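PDB 4ZEJ: metallo-beta-lactamase, which probably hydrolyses beta-lactam antibiotics to substituted beta-amino acids, as a periplasmic class B, zinc-dependent enzyme that confers antibiotic resistance. Local coordinates for residues Glu13-His18 and Val145-Ser150; Leu35-Lys40 and Phe44-Pro49. All blocks are in the same frame, centred on the assembly; numbering follows the deposited sequence.

Interaction 1: residues Glu13-His18 and Val145-Ser150; sequences ENIFLH and VWLPKS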
ATOM      1  N   GLU A  13      12.414   5.336 -12.982  1.00 39.98           N
ATOM      2  CA  GLU A  13      11.660   6.228 -13.868  1.00 41.07           C
ATOM      3  C   GLU A  13      10.161   6.118 -13.567  1.00 38.82           C
ATOM      4  O   GLU A  13       9.603   5.016 -13.530  1.00 37.92           O
ATOM      5  CB  GLU A  13      11.913   5.905 -15.344  1.00 44.68           C
ATOM      6  CG  GLU A  13      11.215   6.861 -16.326  1.00 46.94           C
ATOM      7  CD  GLU A  13      11.369   6.461 -17.781  1.00 50.65           C
ATOM      8  OE1 GLU A  13      11.852   5.343 -18.052  1.00 52.28           O
ATOM      9  OE2 GLU A  13      11.005   7.267 -18.672  1.00 53.08           O
ATOM     10  N   ASN A  14       9.540   7.266 -13.321  1.00 37.76           N
ATOM     11  CA  ASN A  14       8.093   7.378 -13.126  1.00 36.65           C
ATOM     12  C   ASN A  14       7.543   6.821 -11.806  1.00 33.62           C
ATOM     13  O   ASN A  14       6.333   6.834 -11.611  1.00 33.10           O
ATOM     14  CB  ASN A  14       7.318   6.791 -14.331  1.00 38.62           C
ATOM     15  CG  ASN A  14       7.470   7.628 -15.585  1.00 41.54           C
ATOM     16  OD1 ASN A  14       7.496   8.849 -15.515  1.00 42.37           O
ATOM     17  ND2 ASN A  14       7.546   6.976 -16.741  1.00 43.90           N
ATOM     18  N   ILE A  15       8.407   6.374 -10.896  1.00 31.95           N
ATOM     19  CA  ILE A  15       7.955   5.737  -9.649  1.00 29.79           C
ATOM     20  C   ILE A  15       8.655   6.361  -8.454  1.00 28.45           C
ATOM     21  O   ILE A  15       9.890   6.352  -8.365  1.00 28.78           O
ATOM     22  CB  ILE A  15       8.201   4.206  -9.650  1.00 29.94           C
ATOM     23  CG1 ILE A  15       7.542   3.540 -10.872  1.00 31.57           C
ATOM     24  CG2 ILE A  15       7.717   3.580  -8.334  1.00 28.38           C
ATOM     25  CD1 ILE A  15       6.027   3.568 -10.920  1.00 31.41           C
ATOM     26  N   PHE A  16       7.857   6.886  -7.524  1.00 27.29           N
ATOM     27  CA  PHE A  16       8.377   7.542  -6.337  1.00 26.38           C
ATOM     28  C   PHE A  16       7.830   6.880  -5.085  1.00 24.70           C
ATOM     29  O   PHE A  16       6.647   6.544  -5.023  1.00 23.88           O
ATOM     30  CB  PHE A  16       8.006   9.021  -6.355  1.00 27.39           C
ATOM     31  CG  PHE A  16       8.638   9.772  -7.497  1.00 29.76           C
ATOM     32  CD1 PHE A  16       9.835  10.452  -7.314  1.00 30.73           C
ATOM     33  CD2 PHE A  16       8.064   9.747  -8.767  1.00 31.40           C
ATOM     34  CE1 PHE A  16      10.436  11.127  -8.369  1.00 33.17           C
ATOM     35  CE2 PHE A  16       8.664  10.408  -9.837  1.00 33.82           C
ATOM     36  CZ  PHE A  16       9.850  11.101  -9.637  1.00 34.81           C
ATOM     37  N   LEU A  17       8.710   6.702  -4.107  1.00 23.82           N
ATOM     38  CA  LEU A  17       8.361   6.143  -2.805  1.00 22.99           C
ATOM     39  C   LEU A  17       8.136   7.285  -1.844  1.00 22.23           C
ATOM     40  O   LEU A  17       8.984   8.177  -1.738  1.00 23.40           O
ATOM     41  CB  LEU A  17       9.524   5.289  -2.299  1.00 23.25           C
ATOM     42  CG  LEU A  17       9.336   4.626  -0.938  1.00 22.99           C
ATOM     43  CD1 LEU A  17       8.409   3.445  -1.080  1.00 23.31           C
ATOM     44  CD2 LEU A  17      10.706   4.189  -0.405  1.00 23.53           C
ATOM     45  N   HIS A  18       6.979   7.300  -1.179  1.00 21.48           N
ATOM     46  CA  HIS A  18       6.745   8.240  -0.100  1.00 21.10           C
ATOM     47  C   HIS A  18       6.826   7.524   1.242  1.00 20.21           C
ATOM     48  O   HIS A  18       6.299   6.424   1.402  1.00 19.60           O
ATOM     49  CB  HIS A  18       5.464   9.079  -0.282  1.00 21.60           C
ATOM     50  CG  HIS A  18       4.169   8.327  -0.233  1.00 21.38           C
ATOM     51  ND1 HIS A  18       3.567   7.952   0.949  1.00 21.22           N
ATOM     52  CD2 HIS A  18       3.290   8.009  -1.214  1.00 21.95           C
ATOM     53  CE1 HIS A  18       2.406   7.382   0.690  1.00 21.56           C
ATOM     54  NE2 HIS A  18       2.209   7.412  -0.612  1.00 22.06           N
ATOM     55  N   VAL A 145      -0.585  -4.391  -5.520  1.00 23.72           N
ATOM     56  CA  VAL A 145      -0.684  -3.509  -6.684  1.00 24.55           C
ATOM     57  C   VAL A 145       0.499  -3.816  -7.588  1.00 25.02           C
ATOM     58  O   VAL A 145       1.658  -3.710  -7.168  1.00 24.29           O
ATOM     59  CB  VAL A 145      -0.727  -2.008  -6.280  1.00 24.56           C
ATOM     60  CG1 VAL A 145      -0.664  -1.082  -7.497  1.00 25.84           C
ATOM     61  CG2 VAL A 145      -1.973  -1.729  -5.480  1.00 24.43           C
ATOM     62  N   TRP A 146       0.183  -4.228  -8.813  1.00 26.01           N
ATOM     63  CA  TRP A 146       1.164  -4.569  -9.833  1.00 26.85           C
ATOM     64  C   TRP A 146       1.201  -3.450 -10.847  1.00 28.22           C
ATOM     65  O   TRP A 146       0.138  -2.946 -11.284  1.00 28.84           O
ATOM     66  CB  TRP A 146       0.792  -5.907 -10.492  1.00 27.58           C
ATOM     67  CG  TRP A 146       1.610  -6.318 -11.695  1.00 28.76           C
ATOM     68  CD1 TRP A 146       1.147  -6.482 -12.959  1.00 30.45           C
ATOM     69  CD2 TRP A 146       3.012  -6.635 -11.738  1.00 28.49           C
ATOM     70  NE1 TRP A 146       2.166  -6.877 -13.802  1.00 31.35           N
ATOM     71  CE2 TRP A 146       3.322  -6.980 -13.075  1.00 30.10           C
ATOM     72  CE3 TRP A 146       4.034  -6.663 -10.780  1.00 27.21           C
ATOM     73  CZ2 TRP A 146       4.614  -7.348 -13.478  1.00 30.59           C
ATOM     74  CZ3 TRP A 146       5.322  -7.022 -11.178  1.00 27.58           C
ATOM     75  CH2 TRP A 146       5.597  -7.375 -12.516  1.00 29.10           C
ATOM     76  N   LEU A 147       2.423  -3.062 -11.202  1.00 28.66           N
ATOM     77  CA  LEU A 147       2.677  -2.004 -12.163  1.00 30.31           C
ATOM     78  C   LEU A 147       3.366  -2.666 -13.360  1.00 32.10           C
ATOM     79  O   LEU A 147       4.595  -2.761 -13.397  1.00 32.12           O
ATOM     80  CB  LEU A 147       3.539  -0.914 -11.523  1.00 29.56           C
ATOM     81  CG  LEU A 147       2.956  -0.352 -10.213  1.00 28.19           C
ATOM     82  CD1 LEU A 147       3.891   0.680  -9.613  1.00 27.88           C
ATOM     83  CD2 LEU A 147       1.574   0.254 -10.408  1.00 28.87           C
ATOM     84  N   PRO A 148       2.569  -3.153 -14.336  1.00 34.19           N
ATOM     85  CA  PRO A 148       3.153  -3.936 -15.438  1.00 35.95           C
ATOM     86  C   PRO A 148       4.225  -3.213 -16.254  1.00 37.59           C
ATOM     87  O   PRO A 148       5.156  -3.861 -16.725  1.00 38.40           O
ATOM     88  CB  PRO A 148       1.942  -4.296 -16.321  1.00 37.45           C
ATOM     89  CG  PRO A 148       0.810  -3.469 -15.837  1.00 37.01           C
ATOM     90  CD  PRO A 148       1.095  -3.124 -14.408  1.00 34.70           C
ATOM     91  N   LYS A 149       4.096  -1.895 -16.398  1.00 38.64           N
ATOM     92  CA  LYS A 149       5.068  -1.092 -17.145  1.00 40.43           C
ATOM     93  C   LYS A 149       6.416  -0.999 -16.431  1.00 39.02           C
ATOM     94  O   LYS A 149       7.460  -0.947 -17.087  1.00 40.16           O
ATOM     95  CB  LYS A 149       4.520   0.317 -17.409  1.00 42.08           C
ATOM     96  CG  LYS A 149       3.264   0.329 -18.268  1.00 44.31           C
ATOM     97  CD  LYS A 149       2.722   1.735 -18.490  1.00 45.79           C
ATOM     98  CE  LYS A 149       3.501   2.514 -19.526  1.00 48.22           C
ATOM     99  NZ  LYS A 149       2.647   3.568 -20.138  1.00 50.22           N
ATOM    100  N   SER A 150       6.386  -0.978 -15.098  1.00 36.31           N
ATOM    101  CA  SER A 150       7.584  -0.833 -14.271  1.00 35.12           C
ATOM    102  C   SER A 150       8.126  -2.151 -13.707  1.00 33.51           C
ATOM    103  O   SER A 150       9.245  -2.178 -13.194  1.00 32.99           O
ATOM    104  CB  SER A 150       7.278   0.106 -13.103  1.00 33.97           C
ATOM    105  OG  SER A 150       6.787   1.339 -13.593  1.00 35.63           O
TER
HETATM  106  O   HOH W   1       8.824   2.539 -14.786  1.00 37.65           O

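Interaction 2: residues Leu35-Lys40 and Phe44-Pro49; sequences LVVIDK and FIVDTP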
ATOM      1  N   LEU A  35       3.378   4.843  -2.679  1.00 20.70           N
ATOM      2  CA  LEU A  35       3.961   5.262  -3.959  1.00 22.02           C
ATOM      3  C   LEU A  35       3.217   6.418  -4.576  1.00 22.54           C
ATOM      4  O   LEU A  35       2.020   6.627  -4.302  1.00 22.16           O
ATOM      5  CB  LEU A  35       3.949   4.128  -4.989  1.00 23.04           C
ATOM      6  CG  LEU A  35       4.653   2.819  -4.731  1.00 23.22           C
ATOM      7  CD1 LEU A  35       4.425   1.861  -5.896  1.00 24.56           C
ATOM      8  CD2 LEU A  35       6.133   3.091  -4.497  1.00 23.76           C
ATOM      9  N   VAL A  36       3.933   7.168  -5.409  1.00 23.55           N
ATOM     10  CA  VAL A  36       3.303   7.974  -6.462  1.00 24.76           C
ATOM     11  C   VAL A  36       3.742   7.365  -7.786  1.00 26.18           C
ATOM     12  O   VAL A  36       4.951   7.218  -8.032  1.00 27.09           O
ATOM     13  CB  VAL A  36       3.719   9.459  -6.417  1.00 25.20           C
ATOM     14  CG1 VAL A  36       2.995  10.251  -7.506  1.00 26.72           C
ATOM     15  CG2 VAL A  36       3.440  10.078  -5.053  1.00 24.45           C
ATOM     16  N   VAL A  37       2.763   7.008  -8.623  1.00 27.01           N
ATOM     17  CA  VAL A  37       2.992   6.419  -9.938  1.00 28.75           C
ATOM     18  C   VAL A  37       2.700   7.507 -10.966  1.00 30.92           C
ATOM     19  O   VAL A  37       1.624   8.109 -10.933  1.00 30.45           O
ATOM     20  CB  VAL A  37       2.083   5.190 -10.169  1.00 29.03           C
ATOM     21  CG1 VAL A  37       2.262   4.622 -11.578  1.00 31.43           C
ATOM     22  CG2 VAL A  37       2.365   4.111  -9.118  1.00 27.89           C
ATOM     23  N   ILE A  38       3.661   7.753 -11.860  1.00 32.96           N
ATOM     24  CA  ILE A  38       3.532   8.753 -12.915  1.00 35.64           C
ATOM     25  C   ILE A  38       3.418   8.051 -14.275  1.00 38.61           C
ATOM     26  O   ILE A  38       4.092   7.054 -14.538  1.00 38.46           O
ATOM     27  CB  ILE A  38       4.748   9.713 -12.944  1.00 36.37           C
ATOM     28  CG1 ILE A  38       5.021  10.331 -11.562  1.00 34.54           C
ATOM     29  CG2 ILE A  38       4.558  10.812 -13.979  1.00 38.54           C
ATOM     30  CD1 ILE A  38       3.918  11.187 -10.997  1.00 33.61           C
ATOM     31  N   ASP A  39       2.568   8.587 -15.144  1.00 41.15           N
ATOM     32  CA  ASP A  39       2.473   8.115 -16.523  1.00 44.84           C
ATOM     33  C   ASP A  39       1.877   9.229 -17.371  1.00 46.92           C
ATOM     34  O   ASP A  39       0.778   9.697 -17.078  1.00 46.54           O
ATOM     35  CB  ASP A  39       1.595   6.860 -16.604  1.00 45.43           C
ATOM     36  CG  ASP A  39       1.742   6.127 -17.913  1.00 49.25           C
ATOM     37  OD1 ASP A  39       2.837   5.569 -18.157  1.00 50.89           O
ATOM     38  OD2 ASP A  39       0.769   6.085 -18.704  1.00 50.99           O
ATOM     39  N   LYS A  40       2.613   9.673 -18.389  1.00 49.83           N
ATOM     40  CA  LYS A  40       2.108  10.642 -19.367  1.00 52.36           C
ATOM     41  C   LYS A  40       1.447  11.864 -18.703  1.00 50.65           C
ATOM     42  O   LYS A  40       0.299  12.202 -19.007  1.00 52.36           O
ATOM     43  CB  LYS A  40       1.107   9.953 -20.305  1.00 55.08           C
ATOM     44  CG  LYS A  40       1.633   8.709 -21.000  1.00 57.50           C
ATOM     45  CD  LYS A  40       0.593   8.145 -21.959  1.00 60.73           C
ATOM     46  CE  LYS A  40       0.940   6.735 -22.418  1.00 62.54           C
ATOM     47  NZ  LYS A  40       2.034   6.721 -23.426  1.00 65.60           N
ATOM     48  N   PHE A  44      -0.854   8.977  -9.727  1.00 29.25           N
ATOM     49  CA  PHE A  44      -1.770   8.211  -8.913  1.00 28.35           C
ATOM     50  C   PHE A  44      -1.048   7.804  -7.633  1.00 26.73           C
ATOM     51  O   PHE A  44       0.129   7.409  -7.668  1.00 25.96           O
ATOM     52  CB  PHE A  44      -2.279   6.983  -9.673  1.00 29.86           C
ATOM     53  CG  PHE A  44      -3.583   6.449  -9.157  1.00 30.24           C
ATOM     54  CD1 PHE A  44      -4.791   6.927  -9.656  1.00 32.28           C
ATOM     55  CD2 PHE A  44      -3.611   5.478  -8.173  1.00 29.63           C
ATOM     56  CE1 PHE A  44      -6.003   6.440  -9.179  1.00 32.62           C
ATOM     57  CE2 PHE A  44      -4.823   4.989  -7.686  1.00 29.88           C
ATOM     58  CZ  PHE A  44      -6.015   5.471  -8.196  1.00 31.31           C
ATOM     59  N   ILE A  45      -1.756   7.909  -6.509  1.00 25.62           N
ATOM     60  CA  ILE A  45      -1.191   7.606  -5.201  1.00 24.34           C
ATOM     61  C   ILE A  45      -1.546   6.169  -4.805  1.00 23.96           C
ATOM     62  O   ILE A  45      -2.706   5.793  -4.867  1.00 24.58           O
ATOM     63  CB  ILE A  45      -1.712   8.617  -4.132  1.00 23.98           C
ATOM     64  CG1 ILE A  45      -1.172  10.029  -4.423  1.00 24.62           C
ATOM     65  CG2 ILE A  45      -1.310   8.186  -2.729  1.00 23.07           C
ATOM     66  CD1 ILE A  45      -1.918  11.145  -3.727  1.00 24.71           C
ATOM     67  N   VAL A  46      -0.551   5.376  -4.398  1.00 22.90           N
ATOM     68  CA  VAL A  46      -0.774   4.037  -3.850  1.00 22.33           C
ATOM     69  C   VAL A  46      -0.501   4.134  -2.346  1.00 21.36           C
ATOM     70  O   VAL A  46       0.657   4.268  -1.921  1.00 20.51           O
ATOM     71  CB  VAL A  46       0.115   2.947  -4.514  1.00 22.89           C
ATOM     72  CG1 VAL A  46      -0.197   1.573  -3.932  1.00 22.81           C
ATOM     73  CG2 VAL A  46      -0.083   2.936  -6.032  1.00 24.51           C
ATOM     74  N   ASP A  47      -1.588   4.083  -1.575  1.00 21.23           N
ATOM     75  CA  ASP A  47      -1.635   4.299  -0.126  1.00 21.07           C
ATOM     76  C   ASP A  47      -1.317   5.729   0.315  1.00 20.94           C
ATOM     77  O   ASP A  47      -0.395   6.360  -0.177  1.00 20.76           O
ATOM     78  CB  ASP A  47      -0.782   3.278   0.621  1.00 21.00           C
ATOM     79  CG  ASP A  47      -1.379   1.886   0.576  1.00 21.43           C
ATOM     80  OD1 ASP A  47      -2.624   1.760   0.599  1.00 22.17           O
ATOM     81  OD2 ASP A  47      -0.608   0.910   0.583  1.00 21.97           O
ATOM     82  N   THR A  48      -2.110   6.238   1.252  1.00 21.38           N
ATOM     83  CA  THR A  48      -1.921   7.583   1.728  1.00 21.49           C
ATOM     84  C   THR A  48      -0.797   7.615   2.754  1.00 21.31           C
ATOM     85  O   THR A  48      -0.476   6.582   3.366  1.00 21.46           O
ATOM     86  CB  THR A  48      -3.187   8.195   2.360  1.00 22.44           C
ATOM     87  OG1 THR A  48      -3.438   7.628   3.652  1.00 22.35           O
ATOM     88  CG2 THR A  48      -4.399   8.013   1.463  1.00 23.40           C
ATOM     89  N   PRO A  49      -0.206   8.800   2.960  1.00 21.60           N
ATOM     90  CA  PRO A  49       0.606   8.994   4.155  1.00 22.38           C
ATOM     91  C   PRO A  49      -0.217   8.803   5.417  1.00 23.11           C
ATOM     92  O   PRO A  49      -1.446   8.726   5.368  1.00 23.76           O
ATOM     93  CB  PRO A  49       1.088  10.433   4.019  1.00 22.66           C
ATOM     94  CG  PRO A  49       1.090  10.678   2.550  1.00 22.57           C
ATOM     95  CD  PRO A  49      -0.137   9.969   2.073  1.00 22.14           C
TER

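Interaction 1: residues Glu13-His18 and Val145-Ser150
I15 and S150 have the closest CA atoms of two segments that share no sheet, 8.0 Å apart, so side chains and one water bridge the distance. I15 starts strand 15-24 of the seven-stranded sheet, whereas L147 ends strand 144-147 of the five-stranded one; the contact lies in the interior between the two sheets of the metallo-beta-lactamase αβ/βα sandwich. I15 gives the largest share. With CG1 beside the backbone N (chi1 -55°) and chi2 bent to -66°, its delta methyl reaches the opposite segment, where CD1 of I15 meets CD1 of L147 tip to tip at 3.8 Å. CD1 of L147 stands anti to its CA (chi2 178°), and the side chain also packs on L35 and V37, while I15 touches I152, so the pair belongs to a wider apolar layer. S150 follows P148 and K149 in a turn; its hydroxyl lies over the last two carbons of I15, with OG 3.6 Å from both CG1 and CD1. That hydroxyl is not left to carbon alone: a water 2.6 Å from OG of S150 donates a hydrogen bond to the carbonyl O of E13, 2.9 Å away.

Interaction 2: residues Leu35-Lys40 and Phe44-Pro49
L35, F44 and V46 lose the most surface where 35-40 meets 44-49, and all three, with V37, point to the same side of the sheet. L35 and V46 form a hydrogen-bonded antiparallel pair. N of L35 bonds to O of V46 and N of V46 to O of L35, both at 2.9 Å. Their side chains meet at the root, CB of L35 lying 4.0 Å from CB of V46. The V46 and V37 side chains cross obliquely, CG2 of V46 lying 4.1 Å from CG2 of V37. The two segments belong to the beta hairpin of strands 30-39 and 42-46, inside the larger sheet of the metallo-beta-lactamase fold; V46 is about 10 Å, side chain to side chain, from the zinc ligands H76 and C157. F44 pairs with V37, whose N gives O of F44 a nearly straight bond of 2.8 Å, and N of F44 returns a more bent one to O of V37. The F44 ring, with CG roughly anti to the backbone N (chi1 -157°), leads off toward L70, V73 and V125. On the other face, V36 and I45 form the non-hydrogen-bonded pair and pack against L58 and I62 of helix 52-64, respectively.

How the interactions relate
Both contacts are buried and share the larger sheet, but interaction 2 joins neighbouring strands within it, while interaction 1 spans from it to the smaller sheet. Their chemistry follows: a ladder of backbone hydrogen bonds in 35-40 with 44-49, a thinner meeting of methyls, a hydroxyl and a water in 13-18 with 145-150. Interaction 2 buries more than twice the surface and is nested along the chain inside the loop closed by interaction 1. Strands 15-24 and 30-39 are sheet neighbours, joined by backbone bonds, among them a probable one between F16 O and V36 N. At the partly exposed margin, a salt bridge between K149 NZ and D39 OD1 ties the turn of 145-150 to the hairpin.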